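Local coordinates for 4-alpha-glucanotransferase (Corynebacterium glutamicum, PDB 5B68), which belongs to the amylomaltase (disproportionating enzyme) family and combines an N-terminal beta-sandwich domain with a TIM-barrel domain, at residues A[677-680]-A[681-685]; A[271-274]-A[275-279]. All coordinates share one frame; numbering follows the deposited sequence.

Interaction 1: residues A[677-680]-A[681-685]; sequences LCDS and EGNSV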
loop_
_atom_site.group_PDB
_atom_site.type_symbol
_atom_site.label_atom_id
_atom_site.label_comp_id
_atom_site.label_asym_id
_atom_site.label_seq_id
_atom_site.Cartn_x
_atom_site.Cartn_y
_atom_site.Cartn_z
ATOM N N LEU A 677 15.499 -8.170 -14.325
ATOM C CA LEU A 677 16.577 -7.167 -14.146
ATOM C C LEU A 677 17.666 -7.460 -15.195
ATOM O O LEU A 677 18.225 -8.563 -15.216
ATOM C CB LEU A 677 17.167 -7.289 -12.722
ATOM C CG LEU A 677 18.242 -6.237 -12.354
ATOM C CD1 LEU A 677 17.642 -4.843 -12.282
ATOM C CD2 LEU A 677 18.971 -6.650 -11.060
ATOM N N CYS A 678 17.944 -6.483 -16.055
ATOM C CA CYS A 678 19.005 -6.670 -17.043
ATOM C C CYS A 678 19.859 -5.437 -17.136
ATOM O O CYS A 678 19.359 -4.346 -16.847
ATOM C CB CYS A 678 18.397 -6.957 -18.406
ATOM S SG CYS A 678 17.467 -8.526 -18.497
ATOM N N ASP A 679 21.121 -5.623 -17.611
ATOM C CA ASP A 679 22.082 -4.477 -17.764
ATOM C C ASP A 679 21.834 -3.726 -19.072
ATOM O O ASP A 679 20.846 -4.006 -19.724
ATOM C CB ASP A 679 23.539 -4.939 -17.640
ATOM C CG ASP A 679 23.942 -5.982 -18.721
ATOM O OD1 ASP A 679 23.272 -6.048 -19.810
ATOM O OD2 ASP A 679 24.863 -6.780 -18.403
ATOM N N SER A 680 22.658 -2.723 -19.406
ATOM C CA SER A 680 22.432 -1.924 -20.626
ATOM C C SER A 680 22.420 -2.707 -21.959
ATOM O O SER A 680 21.798 -2.268 -22.946
ATOM C CB SER A 680 23.468 -0.820 -20.674
ATOM O OG SER A 680 23.234 0.048 -19.578
ATOM N N GLU A 681 23.075 -3.865 -21.967
ATOM C CA GLU A 681 23.218 -4.736 -23.147
ATOM C C GLU A 681 22.104 -5.803 -23.238
ATOM O O GLU A 681 22.186 -6.728 -24.066
ATOM C CB GLU A 681 24.578 -5.488 -23.110
ATOM C CG GLU A 681 25.819 -4.616 -23.343
ATOM C CD GLU A 681 26.016 -3.557 -22.269
ATOM O OE1 GLU A 681 26.167 -3.933 -21.079
ATOM O OE2 GLU A 681 25.978 -2.356 -22.619
ATOM N N GLY A 682 21.150 -5.723 -22.309
ATOM C CA GLY A 682 19.994 -6.606 -22.254
ATOM C C GLY A 682 20.348 -7.936 -21.672
ATOM O O GLY A 682 19.615 -8.882 -21.903
ATOM N N ASN A 683 21.452 -8.044 -20.915
ATOM C CA ASN A 683 21.802 -9.285 -20.237
ATOM C C ASN A 683 21.304 -9.356 -18.782
ATOM O O ASN A 683 21.500 -8.389 -18.047
ATOM C CB ASN A 683 23.296 -9.459 -20.201
ATOM C CG ASN A 683 23.859 -9.641 -21.590
ATOM O OD1 ASN A 683 23.269 -10.337 -22.414
ATOM N ND2 ASN A 683 24.900 -8.913 -21.883
ATOM N N SER A 684 20.790 -10.523 -18.392
ATOM C CA SER A 684 20.346 -10.732 -16.998
ATOM C C SER A 684 21.458 -10.426 -15.993
ATOM O O SER A 684 22.597 -10.879 -16.138
ATOM C CB SER A 684 19.893 -12.153 -16.804
ATOM O OG SER A 684 19.607 -12.426 -15.444
ATOM N N VAL A 685 21.145 -9.690 -14.917
ATOM C CA VAL A 685 22.110 -9.522 -13.833
ATOM C C VAL A 685 21.602 -10.271 -12.608
ATOM O O VAL A 685 20.570 -9.847 -12.055
ATOM C CB VAL A 685 22.283 -8.027 -13.484
ATOM C CG1 VAL A 685 23.329 -7.889 -12.381
ATOM C CG2 VAL A 685 22.689 -7.266 -14.764
HETATM O O HOH W 1 17.492 -10.946 -14.378
HETATM O O HOH W 2 24.835 -9.052 -17.195
HETATM O O HOH W 3 25.694 -2.212 -18.641
#
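Asp679 and Gly682 open and close a type I beta turn which, with Asn683 pairing back to Asp679, forms a tight hairpin with a classic G1 bulge. At Glu681 the backbone N makes a weak bond to Asp679 OD1 (N-H...O angle 133°), the link of an Asx turn. The Glu681 side chain bends at chi2 (63°) and brings OE1 to 3.8 Å from Asp679 OD1, two acidic oxygens that would be expected to repel one another; a water joins OE1 to Ser680 N. Gly682 gives its N to Asp679 O (3.1 Å), and its positive phi of 78° suits a residue without a side chain. Asn683 binds Asp679 twice: its N reaches OD1 (2.9 Å) from above the carboxylate plane, and its O accepts the bond from Asp679 N (2.8 Å). OD1 thus takes one sound bond from Asn683 N and one weak one from Glu681 N, which makes a short acidic side chain apt here, while Asn683 CB lies 3.4 Å from the same oxygen. Ser684 turns its CB away from 677-680; its CA-H meets Leu677 O, and its N lies near Cys678 SG in the single bridge between the arms. Val685 N then bonds to that same Leu677 O (3.1 Å). Its beta-branched side chain packs against helix 650-654 with Leu677, and its CG2 methyl rests 3.8 Å from Asp679 CB.

Interaction 2: residues A[271-274]-A[275-279]; sequences AAEF and RERNL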
loop_
_atom_site.group_PDB
_atom_site.type_symbol
_atom_site.label_atom_id
_atom_site.label_comp_id
_atom_site.label_asym_id
_atom_site.label_seq_id
_atom_site.Cartn_x
_atom_site.Cartn_y
_atom_site.Cartn_z
ATOM N N ALA A 271 13.148 -27.367 -11.060
ATOM C CA ALA A 271 13.929 -26.195 -10.586
ATOM C C ALA A 271 14.942 -25.791 -11.659
ATOM O O ALA A 271 14.915 -24.671 -12.143
ATOM C CB ALA A 271 14.664 -26.507 -9.282
ATOM N N ALA A 272 15.776 -26.752 -12.068
ATOM C CA ALA A 272 16.696 -26.561 -13.189
ATOM C C ALA A 272 16.060 -25.882 -14.427
ATOM O O ALA A 272 16.691 -24.994 -15.021
ATOM C CB ALA A 272 17.319 -27.881 -13.560
ATOM N N GLU A 273 14.837 -26.239 -14.819
ATOM C CA GLU A 273 14.216 -25.562 -15.981
ATOM C C GLU A 273 13.864 -24.094 -15.714
ATOM O O GLU A 273 13.940 -23.213 -16.657
ATOM C CB GLU A 273 12.955 -26.284 -16.524
ATOM C CG GLU A 273 12.142 -25.378 -17.498
ATOM C CD GLU A 273 10.958 -26.049 -18.192
ATOM O OE1 GLU A 273 9.948 -25.328 -18.437
ATOM O OE2 GLU A 273 11.041 -27.271 -18.500
ATOM N N PHE A 274 13.376 -23.805 -14.486
ATOM C CA PHE A 274 12.949 -22.424 -14.204
ATOM C C PHE A 274 14.245 -21.615 -14.062
ATOM O O PHE A 274 14.318 -20.474 -14.525
ATOM C CB PHE A 274 12.024 -22.335 -12.956
ATOM C CG PHE A 274 10.643 -22.896 -13.215
ATOM C CD1 PHE A 274 9.851 -22.394 -14.257
ATOM C CD2 PHE A 274 10.161 -23.956 -12.455
ATOM C CE1 PHE A 274 8.590 -22.950 -14.532
ATOM C CE2 PHE A 274 8.924 -24.511 -12.726
ATOM C CZ PHE A 274 8.152 -24.028 -13.770
ATOM N N ARG A 275 15.249 -22.231 -13.460
ATOM C CA ARG A 275 16.556 -21.582 -13.250
ATOM C C ARG A 275 17.261 -21.136 -14.557
ATOM O O ARG A 275 17.966 -20.154 -14.572
ATOM C CB ARG A 275 17.474 -22.539 -12.503
ATOM C CG ARG A 275 17.095 -22.647 -11.051
ATOM C CD ARG A 275 17.840 -23.714 -10.296
ATOM N NE ARG A 275 17.329 -23.731 -8.924
ATOM C CZ ARG A 275 17.543 -24.668 -8.017
ATOM N NH1 ARG A 275 18.302 -25.739 -8.269
ATOM N NH2 ARG A 275 17.011 -24.518 -6.820
ATOM N N GLU A 276 17.066 -21.852 -15.648
ATOM C CA GLU A 276 17.562 -21.385 -16.932
ATOM C C GLU A 276 17.000 -19.996 -17.301
ATOM O O GLU A 276 17.690 -19.157 -17.907
ATOM C CB GLU A 276 17.189 -22.410 -18.055
ATOM C CG GLU A 276 17.989 -23.710 -17.989
ATOM C CD GLU A 276 19.509 -23.513 -18.177
ATOM O OE1 GLU A 276 19.939 -22.629 -18.982
ATOM O OE2 GLU A 276 20.290 -24.238 -17.509
ATOM N N ARG A 277 15.731 -19.726 -16.945
ATOM C CA ARG A 277 15.122 -18.445 -17.220
ATOM C C ARG A 277 15.886 -17.298 -16.546
ATOM O O ARG A 277 15.962 -16.215 -17.097
ATOM C CB ARG A 277 13.634 -18.404 -16.805
ATOM C CG ARG A 277 12.826 -19.564 -17.409
ATOM C CD ARG A 277 11.348 -19.275 -17.265
ATOM N NE ARG A 277 10.593 -20.471 -17.620
ATOM C CZ ARG A 277 9.311 -20.678 -17.306
ATOM N NH1 ARG A 277 8.586 -19.757 -16.640
ATOM N NH2 ARG A 277 8.748 -21.831 -17.680
ATOM N N ASN A 278 16.513 -17.610 -15.433
ATOM C CA ASN A 278 17.240 -16.619 -14.654
ATOM C C ASN A 278 18.367 -15.975 -15.437
ATOM O O ASN A 278 18.765 -14.884 -15.097
ATOM C CB ASN A 278 17.915 -17.227 -13.441
ATOM C CG ASN A 278 16.922 -17.884 -12.450
ATOM O OD1 ASN A 278 15.723 -17.727 -12.549
ATOM N ND2 ASN A 278 17.445 -18.620 -11.526
ATOM N N LEU A 279 18.887 -16.714 -16.421
ATOM C CA LEU A 279 19.991 -16.284 -17.255
ATOM C C LEU A 279 19.572 -15.572 -18.482
ATOM O O LEU A 279 20.435 -15.102 -19.204
ATOM C CB LEU A 279 20.860 -17.495 -17.654
ATOM C CG LEU A 279 21.328 -18.396 -16.510
ATOM C CD1 LEU A 279 22.115 -19.598 -17.000
ATOM C CD2 LEU A 279 22.185 -17.687 -15.472
#
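Arg275 folds back over Ala271, and Arg277 sets a guanidinium face against the edge of the Phe274 ring, partners four and three residues back along helix 261-277. The backbone bonds come first. Arg275 N gives a nearly straight helical bond to Ala271 O (2.8 Å, 166°), and Glu276 N repeats the i to i+4 pattern to Ala272 O (3.2 Å). Arg277 N instead bonds to Phe274 O, three residues back, with the N-H...O angle down to 131°. Asn278 and Leu279 follow with the same shorter spacing, to Arg275 O and Glu276 O.

Two guanidinium groups pack by their flat faces, one on a methyl group, one on a ring edge. Arg275 CG lies anti to its carbonyl carbon (chi1 -74°) and the chain then runs extended to NE, which carries the guanidinium back to Ala271; alanine's lone methyl, CB, lies under its centre, 3.6 Å from CZ. Arg275 NE is hydrogen-bonded to Leu191 O, and Arg275 NH2 forms a salt bridge with Glu251. Arg277 meets Phe274 differently: the ring turns its CD1-CE1 edge to the guanidinium face, with CD1 3.5 Å from CZ, and the charge does not sit over the ring's pi face.

Among charged pairs, Glu273 OE1 and Arg277 NH2 make a long salt bridge (3.8 Å), while the same NH2 also pairs with Asp288. That second partner belongs to helix 286-301, whose Val289 and Ala292 receive the Phe274 ring, so this turn packs helix 261-277 against helix 286-301 in the segment between barrel strands 215-218 and 382-387.

From the N terminus, the chain reaches interaction 2 first, on the helical excursion between barrel strands 215-218 and 382-387; interaction 1 comes some four hundred residues later, after strand 645-649 and helix 650-654. Each is a local contact within one continuous stretch, so the two stand in series, neither nested nor crossed, and their meeting closes a loop of about four hundred residues. There Ser684 OG lies 2.6 Å from Asn278 O, a probable hydrogen bond, and Ser684 CB packs on the Leu279 backbone. The hairpin that precedes helix 694-702 in the chain is thereby tied to the C-terminal end of helix 261-277.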